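Local coordinates for protein 3,5-epimerase/4-reductase (Arabidopsis thaliana, PDB 4QQR) that catalyses the 3,5-epimerisation of dTDP-4-keto-6-deoxyglucose and the NADPH-dependent reduction of the product, yielding dTDP-beta-L-rhamnose for cell wall biogenesis, at residues T21-I24 with G25-G29. Numbering follows the deposited sequence.
With SO4 (sulfate ion), chain H.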
ATOM      1  N   THR A  21      11.343 -19.178 -10.108  1.00 62.21           N
ATOM      2  CA  THR A  21      11.273 -19.929  -8.864  1.00 62.41           C
ATOM      3  C   THR A  21       9.895 -20.560  -8.625  1.00 55.95           C
ATOM      4  O   THR A  21       9.805 -21.691  -8.165  1.00 59.24           O
ATOM      5  CB  THR A  21      11.625 -18.991  -7.678  1.00 63.39           C
ATOM      6  OG1 THR A  21      13.045 -18.794  -7.626  1.00 64.10           O
ATOM      7  CG2 THR A  21      11.121 -19.554  -6.345  1.00 60.52           C
ATOM      8  N   GLY A  22       8.829 -19.837  -8.958  1.00 49.21           N
ATOM      9  CA  GLY A  22       7.495 -20.201  -8.512  1.00 51.70           C
ATOM     10  C   GLY A  22       6.660 -21.091  -9.419  1.00 52.27           C
ATOM     11  O   GLY A  22       7.099 -21.489 -10.496  1.00 54.86           O
ATOM     12  N   TRP A  23       5.439 -21.390  -8.987  1.00 49.34           N
ATOM     13  CA  TRP A  23       4.588 -22.337  -9.694  1.00 47.67           C
ATOM     14  C   TRP A  23       4.159 -21.800 -11.066  1.00 50.38           C
ATOM     15  O   TRP A  23       4.539 -22.346 -12.102  1.00 51.54           O
ATOM     16  CB  TRP A  23       3.382 -22.723  -8.819  1.00 50.60           C
ATOM     17  CG  TRP A  23       2.530 -23.882  -9.336  1.00 48.38           C
ATOM     18  CD1 TRP A  23       2.839 -24.747 -10.346  1.00 47.85           C
ATOM     19  CD2 TRP A  23       1.234 -24.278  -8.859  1.00 45.64           C
ATOM     20  NE1 TRP A  23       1.823 -25.655 -10.525  1.00 45.22           N
ATOM     21  CE2 TRP A  23       0.828 -25.390  -9.626  1.00 46.45           C
ATOM     22  CE3 TRP A  23       0.385 -23.809  -7.851  1.00 42.47           C
ATOM     23  CZ2 TRP A  23      -0.395 -26.031  -9.426  1.00 45.38           C
ATOM     24  CZ3 TRP A  23      -0.829 -24.443  -7.652  1.00 43.91           C
ATOM     25  CH2 TRP A  23      -1.211 -25.540  -8.441  1.00 44.89           C
ATOM     26  N   ILE A  24       3.377 -20.724 -11.071  1.00 51.69           N
ATOM     27  CA  ILE A  24       2.914 -20.102 -12.314  1.00 49.12           C
ATOM     28  C   ILE A  24       4.050 -19.631 -13.259  1.00 46.49           C
ATOM     29  O   ILE A  24       4.010 -19.871 -14.476  1.00 42.14           O
ATOM     30  CB  ILE A  24       1.945 -18.946 -11.984  1.00 51.07           C
ATOM     31  CG1 ILE A  24       0.638 -19.518 -11.443  1.00 50.29           C
ATOM     32  CG2 ILE A  24       1.666 -18.063 -13.211  1.00 47.98           C
ATOM     33  CD1 ILE A  24      -0.372 -18.447 -11.055  1.00 47.95           C
ATOM     34  N   GLY A  25       5.053 -18.969 -12.690  1.00 46.11           N
ATOM     35  CA  GLY A  25       6.178 -18.468 -13.463  1.00 47.98           C
ATOM     36  C   GLY A  25       6.920 -19.572 -14.188  1.00 53.42           C
ATOM     37  O   GLY A  25       7.350 -19.405 -15.338  1.00 48.75           O
ATOM     38  N   GLY A  26       7.068 -20.708 -13.504  1.00 54.66           N
ATOM     39  CA  GLY A  26       7.616 -21.902 -14.115  1.00 49.41           C
ATOM     40  C   GLY A  26       6.724 -22.431 -15.222  1.00 48.14           C
ATOM     41  O   GLY A  26       7.217 -22.807 -16.288  1.00 51.98           O
ATOM     42  N   LEU A  27       5.417 -22.456 -14.973  1.00 46.30           N
ATOM     43  CA  LEU A  27       4.459 -22.968 -15.955  1.00 49.52           C
ATOM     44  C   LEU A  27       4.416 -22.103 -17.199  1.00 48.68           C
ATOM     45  O   LEU A  27       4.348 -22.618 -18.319  1.00 47.24           O
ATOM     46  CB  LEU A  27       3.060 -23.096 -15.351  1.00 48.67           C
ATOM     47  CG  LEU A  27       2.965 -24.182 -14.272  1.00 53.86           C
ATOM     48  CD1 LEU A  27       1.547 -24.271 -13.722  1.00 48.22           C
ATOM     49  CD2 LEU A  27       3.458 -25.546 -14.804  1.00 43.47           C
ATOM     50  N   LEU A  28       4.466 -20.789 -16.983  1.00 49.02           N
ATOM     51  CA  LEU A  28       4.487 -19.813 -18.068  1.00 49.47           C
ATOM     52  C   LEU A  28       5.611 -20.089 -19.044  1.00 49.98           C
ATOM     53  O   LEU A  28       5.375 -20.141 -20.254  1.00 49.13           O
ATOM     54  CB  LEU A  28       4.673 -18.406 -17.519  1.00 48.11           C
ATOM     55  CG  LEU A  28       3.431 -17.739 -16.965  1.00 50.06           C
ATOM     56  CD1 LEU A  28       3.727 -16.248 -16.671  1.00 49.15           C
ATOM     57  CD2 LEU A  28       2.308 -17.923 -17.966  1.00 43.57           C
ATOM     58  N   GLY A  29       6.825 -20.249 -18.500  1.00 48.30           N
ATOM     59  CA  GLY A  29       8.027 -20.465 -19.290  1.00 47.53           C
ATOM     60  C   GLY A  29       7.845 -21.650 -20.214  1.00 51.31           C
ATOM     61  O   GLY A  29       8.186 -21.600 -21.407  1.00 49.40           O
TER
HETATM   62  S   SO4 H 406       5.008 -20.431  -5.275  1.00 77.63           S
HETATM   63  O1  SO4 H 406       3.637 -20.509  -4.757  1.00 69.78           O
HETATM   64  O2  SO4 H 406       5.548 -19.128  -4.874  1.00 78.40           O
HETATM   65  O3  SO4 H 406       4.989 -20.533  -6.735  1.00 66.25           O
HETATM   66  O4  SO4 H 406       5.853 -21.516  -4.752  1.00 67.94           O
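G26 N, L27 N and L28 N donate hydrogen bonds in turn to G22 O (3.1 Å), W23 O (3.0 Å) and I24 O (2.7 Å), winding the first turns of helix 23-34, with G22 as N-cap. This is the N-terminal end of the helix in the first Rossmann beta-alpha-beta unit, between strands 14-18 and 38-41, where W23 and I24 probably contribute to NADPH binding, as in related reductases. G26 N sits above the carbonyl plane of G22, whereas L27 N lies in that of W23. W23 and L27 run side by side: W23 CG, anti to its own backbone N (chi1 -170°), carries the pyrrole side of the indole alongside L27, whose CD1 lies 3.5 Å from W23 NE1 and approaches the ring obliquely. Replacing the indole of W23 by the methyl of an alanine is likely to leave L27 CD1 without its neighbour and open a gap toward T71, S171 and L200. One residue further, I24 CG2 meets L28 CG at 4.2 Å; L204 and I208 of helix 200-212 pack against I24 and L28, respectively. At the helix start, a sulfate, probably from the crystallisation liquor and also hydrogen-bonded to T71 OG1, accepts a very short hydrogen bond, its exact geometry doubtful, from W23 N to its O3.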